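5'-nucleotidase SurE (Aquifex aeolicus, PDB 2WQK) probably hydrolyses nucleoside 5'-monophosphates to the nucleoside and free phosphate, using one divalent metal cation per subunit. Local coordinates at residues F4-D9 and V30-P35; I17-E22 and M134-A139; R37-V42 and D66-D71; L88-I93 and P121-S126; Y159-I164 and T229-D234. One frame throughout, in Å; residues are numbered along the deposited sequence.

Contact 1: F4-D9 and V30-P35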
# COMPACT_ATOMS: atom_id res chain seq x y z
N PHE A 4 -24.79 16.75 -12.82
CA PHE A 4 -23.48 16.14 -13.12
C PHE A 4 -23.02 15.34 -11.92
O PHE A 4 -23.10 15.80 -10.79
CB PHE A 4 -22.44 17.21 -13.41
CG PHE A 4 -22.96 18.32 -14.28
CD1 PHE A 4 -23.38 18.06 -15.56
CD2 PHE A 4 -23.07 19.63 -13.79
CE1 PHE A 4 -23.88 19.06 -16.36
CE2 PHE A 4 -23.57 20.62 -14.61
CZ PHE A 4 -23.97 20.33 -15.87
N LEU A 5 -22.49 14.13 -12.18
CA LEU A 5 -21.83 13.33 -11.16
C LEU A 5 -20.33 13.57 -11.39
O LEU A 5 -19.81 13.20 -12.44
CB LEU A 5 -22.18 11.85 -11.32
CG LEU A 5 -21.48 10.90 -10.34
CD1 LEU A 5 -21.72 11.31 -8.93
CD2 LEU A 5 -21.92 9.44 -10.59
N LEU A 6 -19.67 14.18 -10.41
CA LEU A 6 -18.29 14.61 -10.51
C LEU A 6 -17.46 13.81 -9.53
O LEU A 6 -17.73 13.77 -8.32
CB LEU A 6 -18.19 16.11 -10.17
CG LEU A 6 -16.79 16.73 -10.10
CD1 LEU A 6 -15.99 16.52 -11.38
CD2 LEU A 6 -16.84 18.22 -9.73
N VAL A 7 -16.41 13.17 -10.07
CA VAL A 7 -15.51 12.34 -9.29
C VAL A 7 -14.09 12.79 -9.59
O VAL A 7 -13.85 13.59 -10.50
CB VAL A 7 -15.68 10.83 -9.63
CG1 VAL A 7 -17.16 10.45 -9.50
CG2 VAL A 7 -15.13 10.50 -11.03
N ASN A 8 -13.13 12.25 -8.84
CA ASN A 8 -11.73 12.42 -9.21
C ASN A 8 -10.90 11.27 -8.62
O ASN A 8 -11.46 10.33 -8.03
CB ASN A 8 -11.16 13.79 -8.84
CG ASN A 8 -10.77 13.90 -7.36
OD1 ASN A 8 -11.18 13.09 -6.53
ND2 ASN A 8 -10.00 14.96 -7.01
N ASP A 9 -9.59 11.37 -8.80
CA ASP A 9 -8.65 10.40 -8.24
C ASP A 9 -7.74 10.97 -7.15
O ASP A 9 -7.03 10.23 -6.50
CB ASP A 9 -7.78 9.81 -9.39
CG ASP A 9 -7.22 8.45 -9.07
OD1 ASP A 9 -7.80 7.67 -8.31
OD2 ASP A 9 -6.14 8.19 -9.61
N VAL A 30 -24.28 19.95 -9.25
CA VAL A 30 -23.05 19.15 -9.20
C VAL A 30 -23.16 18.25 -8.00
O VAL A 30 -23.23 18.73 -6.87
CB VAL A 30 -21.76 20.01 -9.07
CG1 VAL A 30 -20.55 19.11 -9.18
CG2 VAL A 30 -21.75 21.17 -10.12
N VAL A 31 -23.08 16.94 -8.23
CA VAL A 31 -23.08 15.97 -7.15
C VAL A 31 -21.68 15.36 -7.15
O VAL A 31 -21.28 14.72 -8.12
CB VAL A 31 -24.16 14.88 -7.33
CG1 VAL A 31 -24.08 13.82 -6.21
CG2 VAL A 31 -25.58 15.56 -7.37
N VAL A 32 -20.96 15.60 -6.06
CA VAL A 32 -19.57 15.11 -5.95
C VAL A 32 -19.57 13.83 -5.14
O VAL A 32 -20.12 13.76 -4.04
CB VAL A 32 -18.66 16.10 -5.23
CG1 VAL A 32 -17.27 15.52 -4.83
CG2 VAL A 32 -18.49 17.34 -6.08
N VAL A 33 -18.86 12.83 -5.67
CA VAL A 33 -18.55 11.62 -4.90
C VAL A 33 -17.07 11.36 -5.24
O VAL A 33 -16.75 11.10 -6.41
CB VAL A 33 -19.43 10.41 -5.29
CG1 VAL A 33 -19.12 9.20 -4.41
CG2 VAL A 33 -20.92 10.79 -5.18
N ALA A 34 -16.21 11.48 -4.24
CA ALA A 34 -14.76 11.40 -4.54
C ALA A 34 -14.00 10.66 -3.42
O ALA A 34 -14.47 10.57 -2.27
CB ALA A 34 -14.20 12.81 -4.72
N PRO A 35 -12.83 10.12 -3.76
CA PRO A 35 -12.05 9.44 -2.74
C PRO A 35 -11.64 10.35 -1.57
O PRO A 35 -11.57 11.57 -1.72
CB PRO A 35 -10.80 8.95 -3.50
CG PRO A 35 -11.19 8.96 -4.98
CD PRO A 35 -12.18 10.13 -5.08
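The carbonyl oxygen of F4 receives the amide of V31 at 2.8 Å (V31 N to F4 O), with an N-H...O angle of 170°. Two further bonds continue the parallel pairing: L6 N donates to V31 O at 2.9 Å, and L6 O accepts from V33 N. L6 therefore uses both its amide and its carbonyl on strand 29-35, as parallel register requires. F4, L5 and L6 lie level with V30, V31 and V32, and the strand axes run 4.7 Å apart.

On the face that carries F4 and L6, the branched end of L6 does most of the touching. Its CG stands opposite the backbone N (chi1 175°), and CD2 reaches both V30 CG1, at 3.9 Å, and V32 CG2. V30 turns its other methyl, CG2, to the edge of the F4 ring, near the ring plane. On the other face, that of L5 and V31, L5 CD1 meets V33 CG2 at 3.9 Å. Helix 15-24 covers the L6 face through I17 and L20, completing a beta-alpha-beta unit of the parallel sheet.

Past L6 the amide pairing with this strand stops. The proline ring of P35 packs on N8 instead, its CD 3.0 Å from N8 O and 3.4 Å from N8 OD1, while A34 CB approaches the latter oxygen. The amide end of N8 is held by G11, to whose carbonyl ND2 donates. Since P35 has no N-H to offer, N8 O faces its CD and, like N8 N, stays buried without a polar partner in the model, just before D9 of the predicted metal site.

Contact 2: I17-E22 and M134-A139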
# COMPACT_ATOMS: atom_id res chain seq x y z
N ILE A 17 -10.73 19.30 -8.25
CA ILE A 17 -12.14 18.88 -8.21
C ILE A 17 -12.98 20.04 -7.69
O ILE A 17 -14.09 20.28 -8.16
CB ILE A 17 -12.39 17.57 -7.41
CG1 ILE A 17 -13.75 17.02 -7.76
CG2 ILE A 17 -12.13 17.70 -5.92
CD1 ILE A 17 -14.12 15.73 -7.10
N ASN A 18 -12.43 20.77 -6.73
CA ASN A 18 -13.22 21.88 -6.15
C ASN A 18 -13.37 23.04 -7.15
O ASN A 18 -14.45 23.63 -7.25
CB ASN A 18 -12.64 22.28 -4.83
CG ASN A 18 -13.01 21.30 -3.76
OD1 ASN A 18 -14.16 21.31 -3.26
ND2 ASN A 18 -12.07 20.37 -3.43
N ALA A 19 -12.30 23.34 -7.89
CA ALA A 19 -12.40 24.37 -8.94
C ALA A 19 -13.47 24.01 -9.96
O ALA A 19 -14.26 24.86 -10.40
CB ALA A 19 -11.05 24.64 -9.65
N LEU A 20 -13.46 22.75 -10.38
CA LEU A 20 -14.41 22.32 -11.40
C LEU A 20 -15.83 22.37 -10.83
O LEU A 20 -16.76 22.81 -11.52
CB LEU A 20 -14.03 20.93 -11.91
CG LEU A 20 -14.83 20.38 -13.08
CD1 LEU A 20 -14.91 21.35 -14.27
CD2 LEU A 20 -14.26 19.00 -13.46
N ARG A 21 -16.01 21.89 -9.60
CA ARG A 21 -17.31 21.89 -8.94
C ARG A 21 -17.88 23.31 -8.93
O ARG A 21 -19.03 23.55 -9.30
CB ARG A 21 -17.20 21.39 -7.51
CG ARG A 21 -18.51 21.45 -6.77
CD ARG A 21 -18.28 21.14 -5.34
NE ARG A 21 -19.55 21.20 -4.64
CZ ARG A 21 -19.77 21.90 -3.54
NH1 ARG A 21 -18.79 22.56 -2.91
NH2 ARG A 21 -20.97 21.86 -3.02
N GLU A 22 -17.06 24.24 -8.46
CA GLU A 22 -17.53 25.64 -8.35
C GLU A 22 -17.98 26.23 -9.69
O GLU A 22 -19.05 26.89 -9.79
CB GLU A 22 -16.43 26.45 -7.65
CG GLU A 22 -16.24 26.06 -6.18
CD GLU A 22 -17.52 26.13 -5.29
OE1 GLU A 22 -18.35 27.03 -5.47
OE2 GLU A 22 -17.70 25.25 -4.39
N MET A 134 -3.00 26.46 -12.26
CA MET A 134 -4.11 27.43 -12.15
C MET A 134 -5.47 26.73 -12.38
O MET A 134 -6.12 26.91 -13.42
CB MET A 134 -3.91 28.55 -13.16
CG MET A 134 -2.65 29.40 -12.86
SD MET A 134 -2.37 30.72 -14.07
CE MET A 134 -1.60 29.79 -15.39
N PHE A 135 -5.90 25.93 -11.40
CA PHE A 135 -7.12 25.14 -11.55
C PHE A 135 -8.36 25.99 -11.82
O PHE A 135 -9.23 25.56 -12.53
CB PHE A 135 -7.34 24.28 -10.33
CG PHE A 135 -6.34 23.17 -10.21
CD1 PHE A 135 -6.45 22.03 -11.02
CD2 PHE A 135 -5.31 23.23 -9.29
CE1 PHE A 135 -5.51 21.03 -10.92
CE2 PHE A 135 -4.40 22.19 -9.17
CZ PHE A 135 -4.52 21.10 -9.99
N GLU A 136 -8.45 27.20 -11.23
CA GLU A 136 -9.63 28.02 -11.52
C GLU A 136 -9.67 28.56 -12.93
O GLU A 136 -10.76 28.68 -13.49
CB GLU A 136 -9.77 29.17 -10.52
CG GLU A 136 -9.95 28.67 -9.13
CD GLU A 136 -10.24 29.78 -8.14
OE1 GLU A 136 -10.09 30.96 -8.50
OE2 GLU A 136 -10.61 29.45 -7.01
N GLU A 137 -8.51 28.87 -13.51
CA GLU A 137 -8.45 29.24 -14.91
C GLU A 137 -8.82 28.04 -15.79
O GLU A 137 -9.57 28.17 -16.74
CB GLU A 137 -7.06 29.73 -15.30
CG GLU A 137 -6.63 31.03 -14.57
CD GLU A 137 -7.46 32.21 -14.98
OE1 GLU A 137 -7.78 32.37 -16.16
OE2 GLU A 137 -7.79 33.02 -14.10
N ILE A 138 -8.27 26.88 -15.46
CA ILE A 138 -8.55 25.67 -16.23
C ILE A 138 -10.04 25.33 -16.20
O ILE A 138 -10.62 24.90 -17.22
CB ILE A 138 -7.68 24.49 -15.74
CG1 ILE A 138 -6.23 24.74 -16.17
CG2 ILE A 138 -8.18 23.12 -16.28
CD1 ILE A 138 -5.20 23.81 -15.52
N ALA A 139 -10.68 25.53 -15.05
CA ALA A 139 -12.10 25.18 -14.92
C ALA A 139 -12.96 25.96 -15.89
O ALA A 139 -14.00 25.49 -16.34
CB ALA A 139 -12.62 25.36 -13.47
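A19 CB rests on the first turn of helix 135-152, 3.5 Å from F135 O and 3.8 Å from F135 CB. This is a small-residue helix-helix packing on one side of the alpha/beta fold: two alanines, A19 and A139, occupy the interface, and the short axes approach to 8.4 Å at a crossing angle of -41°. The closeness follows from the size of the residues, since each alanine puts a single methyl against the opposite backbone. A139 CB answers A19 by pointing at A19 O, and the same methyl lies 4.1 Å from L20 CA. The two methyls themselves are 4.2 Å apart (A19 CB to A139 CB). At the outer margin the aliphatic CG of E136 passes A19 CB at 4.2 Å.

F135 meets A19 through its CB rather than its ring. With CG opposite the carbonyl carbon (chi1 -70°), the aromatic group is led away from helix 15-24 and packs on I93 and E95. L20 likewise sends its end inward, to L6 of strand 3-7 and I93 of strand 88-94. I93 is shared by both helices, touching L20 on one and F135, I138 and A139 on the other.

The helix starts are fixed separately. M134 occupies the N-cap position, its amide bonded to N166 OD1, while the side-chain amide of N18 donates to the carbonyls of Y12 and S14. Within the second helix, the first-turn bond from A139 N to F135 O measures 2.9 Å, and that same carbonyl oxygen is the atom on which A19 CB sits.

Contact 3: R37-V42 and D66-D71. With NA (sodium ion), chain D.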
# COMPACT_ATOMS: atom_id res chain seq x y z
N ARG A 37 -8.63 10.31 -0.32
CA ARG A 37 -7.17 10.31 -0.38
C ARG A 37 -6.77 10.25 -1.84
O ARG A 37 -7.55 9.92 -2.72
CB ARG A 37 -6.54 9.13 0.36
CG ARG A 37 -6.82 7.77 -0.26
CD ARG A 37 -6.63 6.60 0.72
NE ARG A 37 -7.63 6.60 1.80
CZ ARG A 37 -7.60 5.82 2.87
NH1 ARG A 37 -6.60 4.97 3.07
NH2 ARG A 37 -8.57 5.90 3.75
N ASN A 38 -5.51 10.54 -2.11
CA ASN A 38 -5.00 10.50 -3.46
C ASN A 38 -4.68 9.06 -3.84
O ASN A 38 -3.79 8.42 -3.22
CB ASN A 38 -3.74 11.35 -3.55
CG ASN A 38 -3.35 11.64 -4.95
OD1 ASN A 38 -3.38 10.75 -5.78
ND2 ASN A 38 -3.02 12.91 -5.26
N LEU A 39 -5.34 8.57 -4.88
CA LEU A 39 -5.16 7.16 -5.34
C LEU A 39 -4.41 7.04 -6.66
O LEU A 39 -4.41 5.98 -7.32
CB LEU A 39 -6.49 6.42 -5.44
CG LEU A 39 -7.23 6.25 -4.11
CD1 LEU A 39 -8.68 5.72 -4.34
CD2 LEU A 39 -6.50 5.38 -3.07
N SER A 40 -3.75 8.11 -7.06
CA SER A 40 -3.07 8.15 -8.35
C SER A 40 -2.07 6.98 -8.53
O SER A 40 -1.96 6.40 -9.59
CB SER A 40 -2.34 9.49 -8.47
OG SER A 40 -3.28 10.57 -8.39
N GLY A 41 -1.38 6.65 -7.46
CA GLY A 41 -0.26 5.70 -7.57
C GLY A 41 -0.64 4.23 -7.42
O GLY A 41 0.27 3.36 -7.44
N VAL A 42 -1.91 3.95 -7.19
CA VAL A 42 -2.36 2.65 -6.76
C VAL A 42 -3.42 2.09 -7.67
O VAL A 42 -3.55 2.52 -8.80
CB VAL A 42 -2.72 2.63 -5.28
CG1 VAL A 42 -1.47 3.05 -4.43
CG2 VAL A 42 -3.96 3.48 -4.96
N ASP A 66 -11.28 5.33 0.93
CA ASP A 66 -10.44 4.44 0.12
C ASP A 66 -11.19 3.91 -1.13
O ASP A 66 -10.89 2.83 -1.66
CB ASP A 66 -9.88 3.30 0.99
CG ASP A 66 -8.69 2.64 0.35
OD1 ASP A 66 -7.98 3.32 -0.43
OD2 ASP A 66 -8.48 1.43 0.57
N GLY A 67 -12.12 4.71 -1.66
CA GLY A 67 -12.90 4.34 -2.85
C GLY A 67 -12.21 4.78 -4.11
O GLY A 67 -11.80 5.93 -4.24
N THR A 68 -12.04 3.87 -5.07
CA THR A 68 -11.47 4.25 -6.39
C THR A 68 -12.48 5.14 -7.15
O THR A 68 -13.68 5.16 -6.81
CB THR A 68 -11.19 3.03 -7.24
OG1 THR A 68 -12.42 2.32 -7.45
CG2 THR A 68 -10.11 2.11 -6.55
N PRO A 69 -12.00 5.85 -8.19
CA PRO A 69 -12.97 6.59 -9.04
C PRO A 69 -14.12 5.73 -9.54
O PRO A 69 -15.28 6.16 -9.53
CB PRO A 69 -12.13 7.14 -10.19
CG PRO A 69 -10.71 7.26 -9.56
CD PRO A 69 -10.60 6.12 -8.59
N ALA A 70 -13.80 4.49 -9.94
CA ALA A 70 -14.82 3.54 -10.33
C ALA A 70 -15.88 3.32 -9.23
O ALA A 70 -17.10 3.35 -9.51
CB ALA A 70 -14.16 2.22 -10.75
N ASP A 71 -15.41 3.10 -8.00
CA ASP A 71 -16.30 2.91 -6.83
C ASP A 71 -17.20 4.16 -6.70
O ASP A 71 -18.40 4.07 -6.45
CB ASP A 71 -15.52 2.75 -5.55
CG ASP A 71 -14.70 1.44 -5.49
OD1 ASP A 71 -15.07 0.48 -6.20
OD2 ASP A 71 -13.72 1.41 -4.69
NA NA D . -4.15 12.00 -10.06
O HOH W 1 -1.96 13.03 -10.38
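The metal-site loop packs L39 onto 66-71. Its CD1 lies 3.1 Å from G67 O, a tight approach to a buried carbonyl that has no polar partner in the model, and 3.8 Å from T68 CA. The second methyl, CD2, meets D66 OD1 at 3.7 Å. Next in the chain, S40 OG binds the sodium ion at 2.4 Å, alongside D10 and N94, and a water at 2.5 Å from the ion also belongs to its shell. S40, D10 and N94 are also predicted ligands of the divalent cation.

Further out, R37 lays one guanidinium face over D66 CB. The salt bridge is long, with R37 NE 4.0 Å from D66 OD1, and the oxygen stands well out of the guanidinium plane, so the attraction is one of charge alone.

S40 is positioned by N38. N38 OD1 takes S40 N in an Asx turn and also accepts from S40 OG at 2.6 Å, in the carbonyl plane on a lone pair. On the other segment, T68 and D71 form a capping box: T68 OG1 accepts D71 N and is hydrogen-bonded to S45 O, while T68 N donates to D71 OD2 from above the carboxylate plane.

The loop after strand 29-35 thus packs on the capped start of helix 69-80, where A70 and D71 also touch Y105 and I203 of the second subunit.

Contact 4: L88-I93 and P121-S126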
# COMPACT_ATOMS: atom_id res chain seq x y z
N LEU A 88 -24.24 13.98 -17.26
CA LEU A 88 -22.83 13.66 -17.51
C LEU A 88 -22.18 13.13 -16.25
O LEU A 88 -22.58 13.47 -15.14
CB LEU A 88 -22.01 14.90 -17.94
CG LEU A 88 -22.34 15.60 -19.26
CD1 LEU A 88 -21.75 17.03 -19.35
CD2 LEU A 88 -21.86 14.80 -20.44
N VAL A 89 -21.19 12.24 -16.47
CA VAL A 89 -20.21 11.90 -15.46
C VAL A 89 -18.93 12.62 -15.85
O VAL A 89 -18.50 12.55 -17.03
CB VAL A 89 -19.95 10.36 -15.37
CG1 VAL A 89 -18.70 10.13 -14.54
CG2 VAL A 89 -21.22 9.66 -14.84
N LEU A 90 -18.36 13.35 -14.89
CA LEU A 90 -17.15 14.17 -15.11
C LEU A 90 -16.12 13.73 -14.10
O LEU A 90 -16.46 13.40 -12.98
CB LEU A 90 -17.49 15.66 -14.87
CG LEU A 90 -18.63 16.18 -15.77
CD1 LEU A 90 -19.00 17.63 -15.39
CD2 LEU A 90 -18.32 16.10 -17.25
N SER A 91 -14.87 13.67 -14.54
CA SER A 91 -13.80 13.22 -13.67
C SER A 91 -12.61 14.16 -13.80
O SER A 91 -12.12 14.39 -14.89
CB SER A 91 -13.37 11.81 -14.12
OG SER A 91 -12.41 11.29 -13.25
N GLY A 92 -12.19 14.72 -12.68
CA GLY A 92 -11.09 15.68 -12.66
C GLY A 92 -11.43 16.88 -11.80
O GLY A 92 -12.33 16.81 -10.95
N ILE A 93 -10.69 17.99 -11.97
CA ILE A 93 -9.54 18.14 -12.83
C ILE A 93 -8.34 17.52 -12.19
O ILE A 93 -7.97 17.84 -11.07
CB ILE A 93 -9.20 19.64 -13.04
CG1 ILE A 93 -10.39 20.38 -13.65
CG2 ILE A 93 -7.92 19.79 -13.91
CD1 ILE A 93 -10.43 21.90 -13.30
N PRO A 121 -23.00 9.78 -20.83
CA PRO A 121 -21.94 10.52 -21.52
C PRO A 121 -20.94 11.02 -20.48
O PRO A 121 -21.34 11.49 -19.38
CB PRO A 121 -22.66 11.65 -22.24
CG PRO A 121 -24.12 11.21 -22.26
CD PRO A 121 -24.34 10.34 -21.11
N SER A 122 -19.64 10.96 -20.82
CA SER A 122 -18.61 11.17 -19.80
C SER A 122 -17.36 11.85 -20.33
O SER A 122 -17.01 11.67 -21.49
CB SER A 122 -18.25 9.88 -19.07
OG SER A 122 -19.37 9.18 -18.57
N ILE A 123 -16.71 12.62 -19.46
CA ILE A 123 -15.53 13.41 -19.82
C ILE A 123 -14.56 13.40 -18.66
O ILE A 123 -14.95 13.56 -17.50
CB ILE A 123 -15.90 14.91 -20.08
CG1 ILE A 123 -17.06 15.04 -21.05
CG2 ILE A 123 -14.70 15.65 -20.55
CD1 ILE A 123 -17.56 16.51 -21.21
N ALA A 124 -13.29 13.18 -19.00
CA ALA A 124 -12.15 13.28 -18.05
C ALA A 124 -11.42 14.61 -18.35
O ALA A 124 -11.23 14.93 -19.53
CB ALA A 124 -11.14 12.12 -18.25
N PHE A 125 -11.01 15.34 -17.29
CA PHE A 125 -10.25 16.57 -17.44
C PHE A 125 -8.98 16.45 -16.62
O PHE A 125 -9.03 16.11 -15.43
CB PHE A 125 -11.06 17.73 -16.83
CG PHE A 125 -12.38 18.02 -17.53
CD1 PHE A 125 -12.40 18.73 -18.73
CD2 PHE A 125 -13.59 17.67 -16.97
CE1 PHE A 125 -13.60 19.03 -19.36
CE2 PHE A 125 -14.80 17.98 -17.61
CZ PHE A 125 -14.79 18.65 -18.78
N SER A 126 -7.85 16.79 -17.25
CA SER A 126 -6.54 16.76 -16.61
C SER A 126 -5.77 18.03 -16.97
O SER A 126 -5.89 18.52 -18.08
CB SER A 126 -5.75 15.54 -17.10
OG SER A 126 -6.46 14.36 -16.77
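F125 N donates to S91 O at 2.8 Å, with an N-H...O angle of 163°. Three more bonds, each 3.0 Å long, complete the pairing: V89 N to P121 O, I123 N to V89 O, and S91 N to I123 O. The last is the most bent, at 146°.

Such donor-acceptor alternation marks parallel strands, and the axes lie within 2° of each other. Strands 88-94 and 122-128 are joined through helix 107-117 as a beta-alpha-beta unit; in the mixed sheet they lie between strands 3-7 and 158-165.

On the face carrying L90 and I123, the two side chains lie alongside each other and point the same way. L90 CD2 touches I123 CB at 3.9 Å, then reaches the edge of the F125 ring at CE2, near the ring plane. I93 CG1 crosses to F125 CB. L20 of helix 15-24 packs on both I93 and F125.

The face carrying V89, S91, S122 and A124 is turned to helix 107-117: S91 OG is bonded to T108 O. V89 CB lies 3.5 Å from S122 OG, which is hydrogen-bonded to I120 O. At G92 a side chain would collide with F125 O, and the peptide between G92 and I93 is cis.

Contact 5: Y159-I164 and T229-D234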
# COMPACT_ATOMS: atom_id res chain seq x y z
N TYR A 159 -16.02 8.20 -25.12
CA TYR A 159 -15.97 9.17 -24.00
C TYR A 159 -14.79 10.08 -24.26
O TYR A 159 -13.91 9.73 -25.05
CB TYR A 159 -15.95 8.50 -22.63
CG TYR A 159 -14.78 7.57 -22.36
CD1 TYR A 159 -13.81 7.93 -21.46
CD2 TYR A 159 -14.66 6.31 -22.97
CE1 TYR A 159 -12.70 7.15 -21.21
CE2 TYR A 159 -13.56 5.50 -22.71
CZ TYR A 159 -12.60 5.92 -21.82
OH TYR A 159 -11.50 5.13 -21.55
N LEU A 160 -14.79 11.27 -23.66
CA LEU A 160 -13.78 12.27 -23.99
C LEU A 160 -12.68 12.35 -22.93
O LEU A 160 -12.95 12.38 -21.75
CB LEU A 160 -14.43 13.66 -24.16
CG LEU A 160 -15.55 13.73 -25.19
CD1 LEU A 160 -16.10 15.19 -25.22
CD2 LEU A 160 -15.14 13.26 -26.58
N ASN A 161 -11.46 12.50 -23.43
CA ASN A 161 -10.28 12.72 -22.63
C ASN A 161 -9.69 14.09 -22.91
O ASN A 161 -9.28 14.35 -24.03
CB ASN A 161 -9.20 11.66 -22.85
CG ASN A 161 -8.11 11.79 -21.83
OD1 ASN A 161 -8.39 11.95 -20.62
ND2 ASN A 161 -6.84 11.76 -22.29
N VAL A 162 -9.81 14.99 -21.92
CA VAL A 162 -9.45 16.41 -22.14
C VAL A 162 -8.25 16.77 -21.30
O VAL A 162 -8.22 16.48 -20.10
CB VAL A 162 -10.64 17.33 -21.78
CG1 VAL A 162 -10.28 18.81 -22.03
CG2 VAL A 162 -11.90 16.93 -22.57
N ASN A 163 -7.23 17.38 -21.94
CA ASN A 163 -6.07 17.91 -21.21
C ASN A 163 -6.00 19.41 -21.50
O ASN A 163 -6.15 19.82 -22.66
CB ASN A 163 -4.76 17.23 -21.64
CG ASN A 163 -4.61 15.85 -21.02
OD1 ASN A 163 -3.90 15.69 -20.02
ND2 ASN A 163 -5.30 14.83 -21.63
N ILE A 164 -5.75 20.18 -20.45
CA ILE A 164 -5.73 21.65 -20.56
C ILE A 164 -4.38 22.17 -20.13
O ILE A 164 -3.93 21.88 -19.04
CB ILE A 164 -6.82 22.31 -19.69
CG1 ILE A 164 -8.20 21.67 -19.90
CG2 ILE A 164 -6.85 23.83 -19.91
CD1 ILE A 164 -8.50 20.48 -18.89
N THR A 229 -9.60 14.26 -26.92
CA THR A 229 -9.47 13.02 -27.67
C THR A 229 -10.73 12.16 -27.41
O THR A 229 -11.05 11.89 -26.26
CB THR A 229 -8.27 12.19 -27.20
OG1 THR A 229 -7.07 12.98 -27.26
CG2 THR A 229 -8.12 10.88 -28.03
N PRO A 230 -11.39 11.72 -28.49
CA PRO A 230 -12.50 10.78 -28.34
C PRO A 230 -11.89 9.38 -28.22
O PRO A 230 -11.13 8.93 -29.12
CB PRO A 230 -13.29 10.92 -29.65
CG PRO A 230 -12.26 11.30 -30.66
CD PRO A 230 -11.13 12.03 -29.92
N LEU A 231 -12.19 8.70 -27.13
CA LEU A 231 -11.67 7.36 -26.85
C LEU A 231 -12.77 6.33 -27.07
O LEU A 231 -13.93 6.54 -26.69
CB LEU A 231 -11.22 7.26 -25.40
CG LEU A 231 -10.10 8.20 -24.93
CD1 LEU A 231 -9.79 8.06 -23.42
CD2 LEU A 231 -8.84 7.95 -25.79
N HIS A 232 -12.35 5.18 -27.61
CA HIS A 232 -13.21 4.01 -27.66
C HIS A 232 -13.50 3.48 -26.27
O HIS A 232 -12.59 3.34 -25.47
CB HIS A 232 -12.51 2.86 -28.41
CG HIS A 232 -12.51 2.96 -29.88
ND1 HIS A 232 -13.65 2.80 -30.64
CD2 HIS A 232 -11.48 3.08 -30.75
CE1 HIS A 232 -13.31 2.87 -31.92
NE2 HIS A 232 -12.00 3.04 -32.01
N LEU A 233 -14.77 3.11 -26.02
CA LEU A 233 -15.07 2.29 -24.87
C LEU A 233 -14.73 0.81 -25.18
O LEU A 233 -14.11 0.12 -24.37
CB LEU A 233 -16.54 2.38 -24.47
CG LEU A 233 -16.80 1.49 -23.22
CD1 LEU A 233 -15.86 1.74 -21.99
CD2 LEU A 233 -18.27 1.57 -22.83
N ASP A 234 -15.10 0.36 -26.38
CA ASP A 234 -14.88 -1.03 -26.78
C ASP A 234 -13.48 -1.11 -27.35
O ASP A 234 -13.18 -0.44 -28.33
CB ASP A 234 -15.95 -1.40 -27.79
CG ASP A 234 -15.96 -2.87 -28.21
OD1 ASP A 234 -14.92 -3.58 -28.00
OD2 ASP A 234 -17.03 -3.24 -28.81
O HOH W 2 -11.36 2.95 -23.04
O HOH W 3 -5.75 12.41 -24.95
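Four backbone hydrogen bonds join the strands in antiparallel fashion. Y159 and L231 form one hydrogen-bonded pair, with L231 N to Y159 O at 2.9 Å and Y159 N to L231 O at 3.1 Å. N161 and T229 form the other, where T229 N meets N161 O at an angle of 175°. Between them L160 and P230 make the non-hydrogen-bonded pair; the proline, lacking an N-H, suits that place.

The main apolar contact is a CH-pi interaction. L231 CB lies over one face of the Y159 ring, 4.2 Å from its centroid and 18° off the normal. With CG placed between the backbone N and the carbonyl carbon (chi1 60°), the tyrosine ring swings across to L231. L231 CD1 spans from Y159 CE1, at 3.8 Å, to N161 CB, at 3.7 Å, while L233 CA approaches the ring edge. A serine in place of Y159 would probably leave L231 without its aromatic cover and H232 O without the water-mediated link to the phenol.

Two waters bridge the polar ends. One lies at the edge of the tyrosine ring, in its plane, 2.6 Å from Y159 OH, and donates to H232 O. The other accepts from N161 ND2 and meets T229 OG1; N161 ND2 also donates to N98 O, and T229 OG1 pairs with T178.

Strand 158-165 lies between 122-128 and 225-232 in the sheet. Helix 107-117 covers Y159 and L233 through M113, while P230 and H232 make backbone bonds to the second subunit.

Overall arrangement
Contacts 1, 4 and 5 follow one another across a single sheet. L5 O accepts L90 N at 2.9 Å between contacts 1 and 4, and A124 O accepts V162 N at 2.8 Å between contacts 4 and 5, while contacts 1 and 5 have centres about 18 Å apart. Contact 2 lies against this sheet: L20 CD2 is 3.7 Å from L6 CD1 of contact 1 and 3.8 Å from F125 CD2 of contact 4. Contact 3 adjoins contact 1 beside the metal site, through D9 O and L39 N, 2.9 Å apart and probably hydrogen-bonded. S40 of contact 3 binds the sodium, while the D9 side chain stays about 4 Å away and that of S126 about 7 Å.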